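Local coordinates for protein 5'-deoxynucleotidase (Archaeoglobus fulgidus, PDB 1YNB) that probably hydrolyses 2'-deoxyribonucleoside 5'-phosphates to the deoxyribonucleoside and free phosphate as a metal-dependent homodimeric enzyme, at residues A46-F51 against A67-L72; S121-L126 against E150-A156; D9-F13 against Q103-M107. All coordinates share one frame; numbering follows the deposited sequence.

Contact 1 (A46-F51 against A67-L72); sequences AAIIAF and AATAAL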
ATOM      1  N   ALA A  46       3.851   9.281   9.897  1.00 14.54           N
ATOM      2  CA  ALA A  46       4.196  10.182  10.990  1.00 14.47           C
ATOM      3  C   ALA A  46       3.238  11.391  10.932  1.00 17.86           C
ATOM      4  O   ALA A  46       2.853  11.926  11.992  1.00 19.39           O
ATOM      5  CB  ALA A  46       5.629  10.652  10.854  1.00 15.66           C
ATOM      6  N   ALA A  47       2.888  11.815   9.717  1.00 17.12           N
ATOM      7  CA  ALA A  47       1.958  12.948   9.573  1.00 18.58           C
ATOM      8  C   ALA A  47       0.615  12.610  10.165  1.00 19.94           C
ATOM      9  O   ALA A  47       0.050  13.405  10.925  1.00 20.84           O
ATOM     10  CB  ALA A  47       1.852  13.390   8.099  1.00 19.06           C
ATOM     11  N   ILE A  48       0.080  11.421   9.869  1.00 18.39           N
ATOM     12  CA  ILE A  48      -1.173  11.012  10.447  1.00 18.51           C
ATOM     13  C   ILE A  48      -1.032  10.914  11.977  1.00 20.53           C
ATOM     14  O   ILE A  48      -1.908  11.365  12.744  1.00 19.12           O
ATOM     15  CB  ILE A  48      -1.633   9.685   9.786  1.00 19.16           C
ATOM     16  CG1 ILE A  48      -1.981   9.977   8.315  1.00 20.82           C
ATOM     17  CG2 ILE A  48      -2.849   9.062  10.514  1.00 21.07           C
ATOM     18  CD1 ILE A  48      -2.277   8.733   7.502  1.00 23.50           C
ATOM     19  N   ILE A  49       0.071  10.347  12.460  1.00 18.44           N
ATOM     20  CA  ILE A  49       0.236  10.295  13.911  1.00 18.12           C
ATOM     21  C   ILE A  49       0.280  11.708  14.546  1.00 19.54           C
ATOM     22  O   ILE A  49      -0.273  11.902  15.629  1.00 19.97           O
ATOM     23  CB  ILE A  49       1.536   9.559  14.276  1.00 16.24           C
ATOM     24  CG1 ILE A  49       1.336   8.059  13.912  1.00 17.59           C
ATOM     25  CG2 ILE A  49       1.830   9.673  15.780  1.00 17.88           C
ATOM     26  CD1 ILE A  49       2.683   7.203  14.060  1.00 17.78           C
ATOM     27  N   ALA A  50       0.950  12.650  13.880  1.00 20.66           N
ATOM     28  CA  ALA A  50       1.085  14.010  14.422  1.00 21.36           C
ATOM     29  C   ALA A  50      -0.307  14.646  14.547  1.00 23.60           C
ATOM     30  O   ALA A  50      -0.591  15.342  15.529  1.00 24.16           O
ATOM     31  CB  ALA A  50       1.988  14.846  13.546  1.00 19.53           C
ATOM     32  N   PHE A  51      -1.158  14.380  13.561  1.00 23.78           N
ATOM     33  CA  PHE A  51      -2.553  14.842  13.549  1.00 24.75           C
ATOM     34  C   PHE A  51      -3.225  14.261  14.803  1.00 26.11           C
ATOM     35  O   PHE A  51      -3.840  14.978  15.601  1.00 23.90           O
ATOM     36  CB  PHE A  51      -3.236  14.318  12.300  1.00 23.05           C
ATOM     37  CG  PHE A  51      -4.678  14.692  12.184  1.00 25.45           C
ATOM     38  CD1 PHE A  51      -5.041  15.972  11.753  1.00 27.35           C
ATOM     39  CD2 PHE A  51      -5.669  13.767  12.477  1.00 24.64           C
ATOM     40  CE1 PHE A  51      -6.393  16.324  11.610  1.00 24.72           C
ATOM     41  CE2 PHE A  51      -7.021  14.099  12.342  1.00 27.59           C
ATOM     42  CZ  PHE A  51      -7.364  15.405  11.897  1.00 25.88           C
ATOM     43  N   ALA A  67       0.044  20.259  12.220  1.00 23.13           N
ATOM     44  CA  ALA A  67       1.044  19.366  12.771  1.00 23.88           C
ATOM     45  C   ALA A  67       1.318  18.276  11.724  1.00 21.28           C
ATOM     46  O   ALA A  67       2.461  17.872  11.540  1.00 23.64           O
ATOM     47  CB  ALA A  67       0.530  18.768  14.062  1.00 23.13           C
ATOM     48  N   ALA A  68       0.271  17.794  11.095  1.00 21.86           N
ATOM     49  CA  ALA A  68       0.424  16.765  10.063  1.00 23.05           C
ATOM     50  C   ALA A  68       1.253  17.302   8.916  1.00 24.06           C
ATOM     51  O   ALA A  68       2.190  16.649   8.444  1.00 22.79           O
ATOM     52  CB  ALA A  68      -0.931  16.303   9.581  1.00 19.38           C
ATOM     53  N   THR A  69       0.953  18.527   8.474  1.00 22.88           N
ATOM     54  CA  THR A  69       1.699  19.107   7.374  1.00 21.66           C
ATOM     55  C   THR A  69       3.152  19.301   7.714  1.00 22.57           C
ATOM     56  O   THR A  69       4.042  19.028   6.908  1.00 21.98           O
ATOM     57  CB  THR A  69       1.072  20.477   6.948  1.00 21.82           C
ATOM     58  OG1 THR A  69      -0.304  20.274   6.669  1.00 21.86           O
ATOM     59  CG2 THR A  69       1.754  21.022   5.736  1.00 24.02           C
ATOM     60  N   ALA A  70       3.417  19.773   8.925  1.00 21.83           N
ATOM     61  CA  ALA A  70       4.782  19.983   9.332  1.00 21.24           C
ATOM     62  C   ALA A  70       5.542  18.655   9.337  1.00 22.01           C
ATOM     63  O   ALA A  70       6.735  18.608   9.029  1.00 23.07           O
ATOM     64  CB  ALA A  70       4.808  20.604  10.753  1.00 22.84           C
ATOM     65  N   ALA A  71       4.855  17.590   9.711  1.00 23.30           N
ATOM     66  CA  ALA A  71       5.488  16.262   9.722  1.00 22.72           C
ATOM     67  C   ALA A  71       5.852  15.860   8.288  1.00 24.56           C
ATOM     68  O   ALA A  71       6.891  15.210   8.061  1.00 23.36           O
ATOM     69  CB  ALA A  71       4.527  15.227  10.317  1.00 22.68           C
ATOM     70  N   LEU A  72       5.017  16.222   7.313  1.00 25.02           N
ATOM     71  CA  LEU A  72       5.333  15.870   5.922  1.00 25.48           C
ATOM     72  C   LEU A  72       6.613  16.520   5.435  1.00 27.55           C
ATOM     73  O   LEU A  72       7.351  15.936   4.631  1.00 27.04           O
ATOM     74  CB  LEU A  72       4.205  16.273   4.991  1.00 25.70           C
ATOM     75  CG  LEU A  72       2.904  15.516   5.134  1.00 26.89           C
ATOM     76  CD1 LEU A  72       1.821  16.224   4.284  1.00 27.23           C
ATOM     77  CD2 LEU A  72       3.117  14.065   4.640  1.00 26.52           C
TER

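Contact 2 (S121-L126 against E150-A156); sequences SDADKL and ELKTDAA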
ATOM      1  N   SER A 121       8.059  16.011  16.373  1.00 26.28           N
ATOM      2  CA  SER A 121       9.148  15.263  16.996  1.00 28.29           C
ATOM      3  C   SER A 121       8.654  13.950  17.604  1.00 27.36           C
ATOM      4  O   SER A 121       9.267  12.903  17.384  1.00 28.56           O
ATOM      5  CB  SER A 121       9.817  16.105  18.095  1.00 30.49           C
ATOM      6  OG  SER A 121      10.974  15.445  18.590  1.00 36.20           O
ATOM      7  N   ASP A 122       7.569  14.009  18.374  1.00 24.68           N
ATOM      8  CA  ASP A 122       7.005  12.818  18.997  1.00 25.05           C
ATOM      9  C   ASP A 122       6.461  11.850  17.924  1.00 24.19           C
ATOM     10  O   ASP A 122       6.587  10.616  18.053  1.00 21.70           O
ATOM     11  CB  ASP A 122       5.846  13.171  19.924  1.00 25.86           C
ATOM     12  CG  ASP A 122       6.289  13.463  21.379  1.00 25.43           C
ATOM     13  OD1 ASP A 122       7.506  13.485  21.699  1.00 26.84           O
ATOM     14  OD2 ASP A 122       5.386  13.663  22.195  1.00 25.64           O
ATOM     15  N   ALA A 123       5.840  12.408  16.890  1.00 22.08           N
ATOM     16  CA  ALA A 123       5.260  11.557  15.825  1.00 21.25           C
ATOM     17  C   ALA A 123       6.331  10.778  15.061  1.00 20.75           C
ATOM     18  O   ALA A 123       6.094   9.620  14.685  1.00 22.44           O
ATOM     19  CB  ALA A 123       4.411  12.425  14.841  1.00 20.53           C
ATOM     20  N   ASP A 124       7.472  11.418  14.817  1.00 21.19           N
ATOM     21  CA  ASP A 124       8.629  10.845  14.115  1.00 22.16           C
ATOM     22  C   ASP A 124       9.067   9.620  14.923  1.00 22.14           C
ATOM     23  O   ASP A 124       9.197   8.510  14.387  1.00 22.96           O
ATOM     24  CB  ASP A 124       9.759  11.890  14.082  1.00 24.67           C
ATOM     25  CG  ASP A 124      11.065  11.349  13.514  1.00 28.99           C
ATOM     26  OD1 ASP A 124      12.134  11.862  13.904  1.00 30.72           O
ATOM     27  OD2 ASP A 124      11.048  10.425  12.659  1.00 27.45           O
ATOM     28  N   LYS A 125       9.286   9.813  16.213  1.00 19.70           N
ATOM     29  CA  LYS A 125       9.704   8.695  17.092  1.00 20.78           C
ATOM     30  C   LYS A 125       8.628   7.618  17.294  1.00 20.06           C
ATOM     31  O   LYS A 125       8.925   6.419  17.378  1.00 22.85           O
ATOM     32  CB  LYS A 125      10.109   9.253  18.464  1.00 22.21           C
ATOM     33  CG  LYS A 125      11.280  10.195  18.398  1.00 28.48           C
ATOM     34  CD  LYS A 125      11.590  10.642  19.827  1.00 32.78           C
ATOM     35  CE  LYS A 125      12.237  12.008  19.889  1.00 36.42           C
ATOM     36  NZ  LYS A 125      12.006  12.524  21.285  1.00 38.41           N
ATOM     37  N   LEU A 126       7.374   8.012  17.419  1.00 18.92           N
ATOM     38  CA  LEU A 126       6.323   7.024  17.581  1.00 18.30           C
ATOM     39  C   LEU A 126       6.181   6.203  16.297  1.00 17.81           C
ATOM     40  O   LEU A 126       5.891   5.003  16.384  1.00 17.53           O
ATOM     41  CB  LEU A 126       4.951   7.657  17.854  1.00 20.31           C
ATOM     42  CG  LEU A 126       4.377   7.661  19.268  1.00 23.95           C
ATOM     43  CD1 LEU A 126       2.897   8.081  19.165  1.00 22.69           C
ATOM     44  CD2 LEU A 126       4.469   6.262  19.941  1.00 22.40           C
ATOM     45  N   GLU A 150      12.172   8.219  23.956  1.00 42.42           N
ATOM     46  CA  GLU A 150      11.938   9.413  24.754  1.00 42.28           C
ATOM     47  C   GLU A 150      10.923  10.305  24.046  1.00 39.66           C
ATOM     48  O   GLU A 150      11.261  10.983  23.089  1.00 40.45           O
ATOM     49  CB  GLU A 150      13.247  10.186  24.922  1.00 44.95           C
ATOM     50  CG  GLU A 150      14.443   9.371  25.409  1.00 48.90           C
ATOM     51  CD  GLU A 150      14.267   8.818  26.821  1.00 51.14           C
ATOM     52  OE1 GLU A 150      15.291   8.639  27.520  1.00 51.66           O
ATOM     53  OE2 GLU A 150      13.113   8.548  27.229  1.00 53.16           O
ATOM     54  N   LEU A 151       9.683  10.285  24.514  1.00 37.48           N
ATOM     55  CA  LEU A 151       8.633  11.102  23.929  1.00 35.30           C
ATOM     56  C   LEU A 151       8.429  12.263  24.882  1.00 37.24           C
ATOM     57  O   LEU A 151       8.729  12.134  26.067  1.00 37.57           O
ATOM     58  CB  LEU A 151       7.350  10.288  23.803  1.00 32.54           C
ATOM     59  CG  LEU A 151       7.509   9.094  22.836  1.00 30.97           C
ATOM     60  CD1 LEU A 151       6.354   8.125  23.009  1.00 27.81           C
ATOM     61  CD2 LEU A 151       7.610   9.597  21.396  1.00 28.08           C
ATOM     62  N   LYS A 152       7.909  13.381  24.374  1.00 36.58           N
ATOM     63  CA  LYS A 152       7.692  14.565  25.199  1.00 36.30           C
ATOM     64  C   LYS A 152       6.248  14.763  25.620  1.00 35.62           C
ATOM     65  O   LYS A 152       6.000  15.191  26.755  1.00 36.20           O
ATOM     66  CB  LYS A 152       8.145  15.825  24.458  1.00 36.49           C
ATOM     67  CG  LYS A 152       9.585  15.855  23.953  1.00 38.83           C
ATOM     68  CD  LYS A 152       9.774  17.120  23.106  1.00 42.47           C
ATOM     69  CE  LYS A 152      10.933  17.024  22.104  1.00 44.62           C
ATOM     70  NZ  LYS A 152      10.807  18.022  20.974  1.00 45.51           N
ATOM     71  N   THR A 153       5.293  14.464  24.742  1.00 33.67           N
ATOM     72  CA  THR A 153       3.885  14.683  25.081  1.00 32.88           C
ATOM     73  C   THR A 153       3.186  13.537  25.787  1.00 33.84           C
ATOM     74  O   THR A 153       3.535  12.373  25.602  1.00 32.58           O
ATOM     75  CB  THR A 153       3.040  15.069  23.843  1.00 33.68           C
ATOM     76  OG1 THR A 153       2.825  13.916  23.002  1.00 32.70           O
ATOM     77  CG2 THR A 153       3.754  16.141  23.047  1.00 32.02           C
ATOM     78  N   ASP A 154       2.201  13.868  26.620  1.00 33.15           N
ATOM     79  CA  ASP A 154       1.472  12.845  27.343  1.00 32.03           C
ATOM     80  C   ASP A 154       0.680  11.974  26.376  1.00 31.65           C
ATOM     81  O   ASP A 154       0.446  10.798  26.646  1.00 29.63           O
ATOM     82  CB  ASP A 154       0.493  13.461  28.343  1.00 35.31           C
ATOM     83  CG  ASP A 154       1.191  14.047  29.579  1.00 35.98           C
ATOM     84  OD1 ASP A 154       2.403  13.793  29.807  1.00 34.14           O
ATOM     85  OD2 ASP A 154       0.489  14.764  30.325  1.00 37.04           O
ATOM     86  N   ALA A 155       0.222  12.568  25.276  1.00 27.90           N
ATOM     87  CA  ALA A 155      -0.557  11.817  24.299  1.00 28.14           C
ATOM     88  C   ALA A 155       0.329  10.747  23.641  1.00 25.32           C
ATOM     89  O   ALA A 155      -0.100   9.615  23.441  1.00 25.53           O
ATOM     90  CB  ALA A 155      -1.107  12.759  23.228  1.00 27.48           C
ATOM     91  N   ALA A 156       1.551  11.132  23.299  1.00 26.41           N
ATOM     92  CA  ALA A 156       2.487  10.218  22.653  1.00 24.57           C
ATOM     93  C   ALA A 156       2.857   9.120  23.674  1.00 26.35           C
ATOM     94  O   ALA A 156       2.907   7.940  23.339  1.00 25.18           O
ATOM     95  CB  ALA A 156       3.735  10.976  22.187  1.00 23.64           C
TER

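Contact 3 (D9-F13 against Q103-M107); sequences DVVKF and QLSWM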
ATOM      1  N   ASP A   9      10.310  25.843 -11.142  1.00 36.88           N
ATOM      2  CA  ASP A   9      10.934  25.500  -9.876  1.00 34.93           C
ATOM      3  C   ASP A   9       9.984  24.622  -9.083  1.00 30.75           C
ATOM      4  O   ASP A   9      10.406  23.703  -8.401  1.00 28.53           O
ATOM      5  CB  ASP A   9      11.247  26.757  -9.067  1.00 39.35           C
ATOM      6  CG  ASP A   9      12.514  27.426  -9.524  1.00 44.51           C
ATOM      7  OD1 ASP A   9      12.788  27.381 -10.750  1.00 46.23           O
ATOM      8  OD2 ASP A   9      13.235  28.005  -8.662  1.00 48.39           O
ATOM      9  N   VAL A  10       8.697  24.902  -9.177  1.00 28.27           N
ATOM     10  CA  VAL A  10       7.729  24.115  -8.439  1.00 26.80           C
ATOM     11  C   VAL A  10       7.650  22.715  -9.034  1.00 24.14           C
ATOM     12  O   VAL A  10       7.593  21.718  -8.307  1.00 23.97           O
ATOM     13  CB  VAL A  10       6.338  24.782  -8.474  1.00 27.90           C
ATOM     14  CG1 VAL A  10       5.282  23.830  -7.918  1.00 27.58           C
ATOM     15  CG2 VAL A  10       6.374  26.080  -7.631  1.00 29.19           C
ATOM     16  N   VAL A  11       7.648  22.627 -10.353  1.00 22.10           N
ATOM     17  CA  VAL A  11       7.566  21.303 -10.959  1.00 22.04           C
ATOM     18  C   VAL A  11       8.825  20.506 -10.566  1.00 20.99           C
ATOM     19  O   VAL A  11       8.715  19.366 -10.164  1.00 19.84           O
ATOM     20  CB  VAL A  11       7.382  21.416 -12.503  1.00 23.03           C
ATOM     21  CG1 VAL A  11       7.659  20.082 -13.214  1.00 21.76           C
ATOM     22  CG2 VAL A  11       5.939  21.842 -12.773  1.00 20.49           C
ATOM     23  N   LYS A  12      10.007  21.099 -10.637  1.00 22.11           N
ATOM     24  CA  LYS A  12      11.200  20.336 -10.225  1.00 22.49           C
ATOM     25  C   LYS A  12      11.125  19.915  -8.757  1.00 21.86           C
ATOM     26  O   LYS A  12      11.560  18.813  -8.379  1.00 20.31           O
ATOM     27  CB  LYS A  12      12.480  21.136 -10.505  1.00 25.58           C
ATOM     28  CG  LYS A  12      13.048  20.811 -11.880  1.00 31.37           C
ATOM     29  CD  LYS A  12      14.281  21.605 -12.245  1.00 36.47           C
ATOM     30  CE  LYS A  12      14.954  20.989 -13.516  1.00 40.58           C
ATOM     31  NZ  LYS A  12      13.986  20.502 -14.590  1.00 43.11           N
ATOM     32  N   PHE A  13      10.610  20.801  -7.895  1.00 20.50           N
ATOM     33  CA  PHE A  13      10.463  20.457  -6.498  1.00 20.75           C
ATOM     34  C   PHE A  13       9.519  19.250  -6.332  1.00 20.96           C
ATOM     35  O   PHE A  13       9.790  18.357  -5.514  1.00 20.41           O
ATOM     36  CB  PHE A  13       9.917  21.667  -5.692  1.00 21.52           C
ATOM     37  CG  PHE A  13       9.546  21.343  -4.270  1.00 22.15           C
ATOM     38  CD1 PHE A  13      10.520  21.131  -3.308  1.00 22.66           C
ATOM     39  CD2 PHE A  13       8.202  21.248  -3.885  1.00 20.84           C
ATOM     40  CE1 PHE A  13      10.174  20.833  -1.995  1.00 21.36           C
ATOM     41  CE2 PHE A  13       7.840  20.947  -2.565  1.00 22.69           C
ATOM     42  CZ  PHE A  13       8.820  20.739  -1.618  1.00 23.60           C
ATOM     43  N   GLN A 103      16.406  23.786  -1.122  1.00 40.49           N
ATOM     44  CA  GLN A 103      15.284  22.967  -1.537  1.00 39.36           C
ATOM     45  C   GLN A 103      13.985  23.766  -1.594  1.00 39.83           C
ATOM     46  O   GLN A 103      13.189  23.595  -2.520  1.00 39.75           O
ATOM     47  CB  GLN A 103      15.130  21.782  -0.592  1.00 39.07           C
ATOM     48  CG  GLN A 103      14.107  20.768  -1.020  1.00 37.14           C
ATOM     49  CD  GLN A 103      14.019  19.622  -0.022  1.00 38.16           C
ATOM     50  OE1 GLN A 103      13.813  19.845   1.181  1.00 35.73           O
ATOM     51  NE2 GLN A 103      14.180  18.387  -0.513  1.00 35.64           N
ATOM     52  N   LEU A 104      13.774  24.665  -0.634  1.00 40.24           N
ATOM     53  CA  LEU A 104      12.534  25.450  -0.612  1.00 40.56           C
ATOM     54  C   LEU A 104      12.629  26.848  -1.211  1.00 42.66           C
ATOM     55  O   LEU A 104      11.743  27.683  -0.990  1.00 43.25           O
ATOM     56  CB  LEU A 104      12.004  25.549   0.817  1.00 38.50           C
ATOM     57  CG  LEU A 104      11.616  24.193   1.416  1.00 39.04           C
ATOM     58  CD1 LEU A 104      11.257  24.368   2.860  1.00 37.50           C
ATOM     59  CD2 LEU A 104      10.446  23.592   0.643  1.00 38.30           C
ATOM     60  N   SER A 105      13.680  27.098  -1.985  1.00 44.53           N
ATOM     61  CA  SER A 105      13.875  28.413  -2.611  1.00 45.67           C
ATOM     62  C   SER A 105      12.658  28.885  -3.411  1.00 46.82           C
ATOM     63  O   SER A 105      12.429  30.086  -3.562  1.00 47.86           O
ATOM     64  CB  SER A 105      15.100  28.385  -3.529  1.00 45.88           C
ATOM     65  OG  SER A 105      14.919  27.489  -4.616  1.00 45.84           O
ATOM     66  N   TRP A 106      11.869  27.946  -3.915  1.00 46.81           N
ATOM     67  CA  TRP A 106      10.694  28.307  -4.693  1.00 47.54           C
ATOM     68  C   TRP A 106       9.614  28.982  -3.841  1.00 48.63           C
ATOM     69  O   TRP A 106       8.722  29.641  -4.375  1.00 48.71           O
ATOM     70  CB  TRP A 106      10.094  27.068  -5.374  1.00 46.25           C
ATOM     71  CG  TRP A 106       9.602  26.041  -4.413  1.00 45.02           C
ATOM     72  CD1 TRP A 106      10.327  25.034  -3.849  1.00 44.16           C
ATOM     73  CD2 TRP A 106       8.290  25.968  -3.829  1.00 44.60           C
ATOM     74  NE1 TRP A 106       9.551  24.337  -2.947  1.00 43.23           N
ATOM     75  CE2 TRP A 106       8.299  24.890  -2.915  1.00 43.61           C
ATOM     76  CE3 TRP A 106       7.109  26.714  -3.990  1.00 44.20           C
ATOM     77  CZ2 TRP A 106       7.176  24.538  -2.156  1.00 43.46           C
ATOM     78  CZ3 TRP A 106       5.987  26.362  -3.231  1.00 43.68           C
ATOM     79  CH2 TRP A 106       6.032  25.282  -2.325  1.00 44.71           C
ATOM     80  N   MET A 107       9.669  28.811  -2.525  1.00 49.76           N
ATOM     81  CA  MET A 107       8.657  29.425  -1.677  1.00 51.36           C
ATOM     82  C   MET A 107       8.991  30.885  -1.444  1.00 53.41           C
ATOM     83  O   MET A 107      10.126  31.225  -1.091  1.00 52.76           O
ATOM     84  CB  MET A 107       8.561  28.721  -0.327  1.00 50.48           C
ATOM     85  CG  MET A 107       8.106  27.292  -0.417  1.00 49.71           C
ATOM     86  SD  MET A 107       7.788  26.598   1.206  1.00 48.76           S
ATOM     87  CE  MET A 107       6.067  27.125   1.446  1.00 47.53           C
TER

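Contact 1 (A46-F51 against A67-L72)
L72 reaches A47 because its CG sits beside its own backbone N, anti to the carbonyl carbon (chi1 -68°), which points the branched end across toward helix 39-56 and lays CD2 alongside A47 CB at 3.7 Å. F51 does the reverse: with CG anti to the backbone N (chi1 179°) the ring swings away from residues 67-72, toward A64 and C65 earlier on helix 61-73, and the residue meets A68 through its methylene alone, F51 CB to A68 CB at 4.1 Å. Between these two ends the interface is alanine, and the small side chains let the axes of the two segments come within 7.4 Å as they run nearly antiparallel, at 154°. Methyls therefore press on the opposing backbone as well as on one another. A47 CB stands 3.3 Å from A68 O, while A68 CA comes 3.5 Å from A47 O in a CA-H...O contact; both carbonyls also accept the ordinary helical N-H, from L72 and F51. Helices 39-56 and 61-73 belong to the all-helical core expected of an HD domain, and A46 packs against residues of the probable H...HD...D site. A71 CB lies 3.5 Å from A47 CA, so the methyl rests directly on the opposing main chain, and alanine suits the spot. One turn further along, A50 CB approaches A67 O at 3.7 Å, and its methyl also touches A123 of helix 117-135. The dimer partner closes another side: F51 makes an edge-to-face pair with F73 of the second subunit, and A47 and L72 pack on L72 and A47 of that subunit.

Contact 2 (S121-L126 against E150-A156)
D122 and L151 mark the closest backbone approach, CA to CA 5.5 Å, where a non-helical run, 150-153, passes helix 117-135 before turning into helix 154-166. The D122 carboxylate faces this run. OD1 takes K152 N-H on its syn lone pair at 2.7 Å, almost straight at 171°; OD2 takes T153 N-H on its own syn lone pair at 2.7 Å, and T153 OG1 donates to OD2 at 2.7 Å nearly along the C-O axis. T153 is the N-cap of helix 154-166: chi1 of 74° places OG1 between its backbone N and carbonyl carbon, where it also accepts from A156 N at 3.1 Å. An asparagine in place of D122 would probably turn an NH2 group toward one of these donors, leaving K152 N or T153 without an acceptor. One turn further along helix 117-135, L126 CD2 meets L151 CD1 at 4.1 Å, the two side chains roughly at right angles, and L151 CD2 touches K125 CB at 3.9 Å. The extended chain of K125 runs toward E150 O. On the same helix D124 turns elsewhere, making a weak bond to H42, consistent with an HD-type site. Threonine suits the cap because one hydroxyl can donate and accept at once. Three donors and the nearby N-terminal end of a helix would be expected to favour the ionised form of the buried D122.

Contact 3 (D9-F13 against Q103-M107)
The F13 ring carries W106 NE1 over the centre of one face, 3.2 Å above its plane, while L104 CD2 and Q103 O approach the ring obliquely. The two aromatics join helix 8-18 to the type I beta turn L104-M107 that follows helix 96-103 in this all-helical, HD-type fold, so residues far apart in sequence come together. The indole in turn has M107 CG on one of its faces, 3.2 Å from the plane and displaced toward the rim. The two rings are neither stacked nor edge-to-face: the planes meet at 40°, with 4.3 Å between the centroids of the F13 ring and the five-membered ring of W106. M107 N bonds to L104 O at 2.8 Å and closes the turn. F13 reaches across because its CG is anti to the backbone N (chi1 172°), whereas in W106 the CG lies between the backbone N and the carbonyl carbon (chi1 63°), which sets the indole NE1 over the F13 ring. The benzo part of the indole is also used, W106 CZ2 lying 3.7 Å from F13 CE2. L104 sets off away from helix 8-18, but its end comes back until CD2 is 3.8 Å from F13 CE1. Flat aromatics suit the place because each offers a broad apolar surface to several neighbours at once; both F13 and W106 also touch I52 of the second subunit. The amide of Q103 is engaged elsewhere, with NE2 donating to L76 O and E16 OE2. V10 CG2 approaches the six-membered ring of the indole obliquely, 3.8 Å from W106 CE3.

Contact 1 lies in the buried core, about 8 Å from the chain's centre; contacts 2 and 3 are only partly buried, the latter about 21 Å out. Contacts 1 and 2 touch: A123 packs against A46, I49 and A50, so helix 117-135 of contact 2 packs on helix 39-56 of contact 1, though no helix belongs to two contacts. Contacts 2 and 3 lie on opposite sides of the chain's centre, their nearest atoms about 15 Å apart. Chemistry follows position: small methyls bring helices close in the core, a carboxylate holds a loop and helix start in contact 2, and aromatic rings bind helix to turn in contact 3. Contacts 1 and 3 meet the second subunit; contact 2 does not.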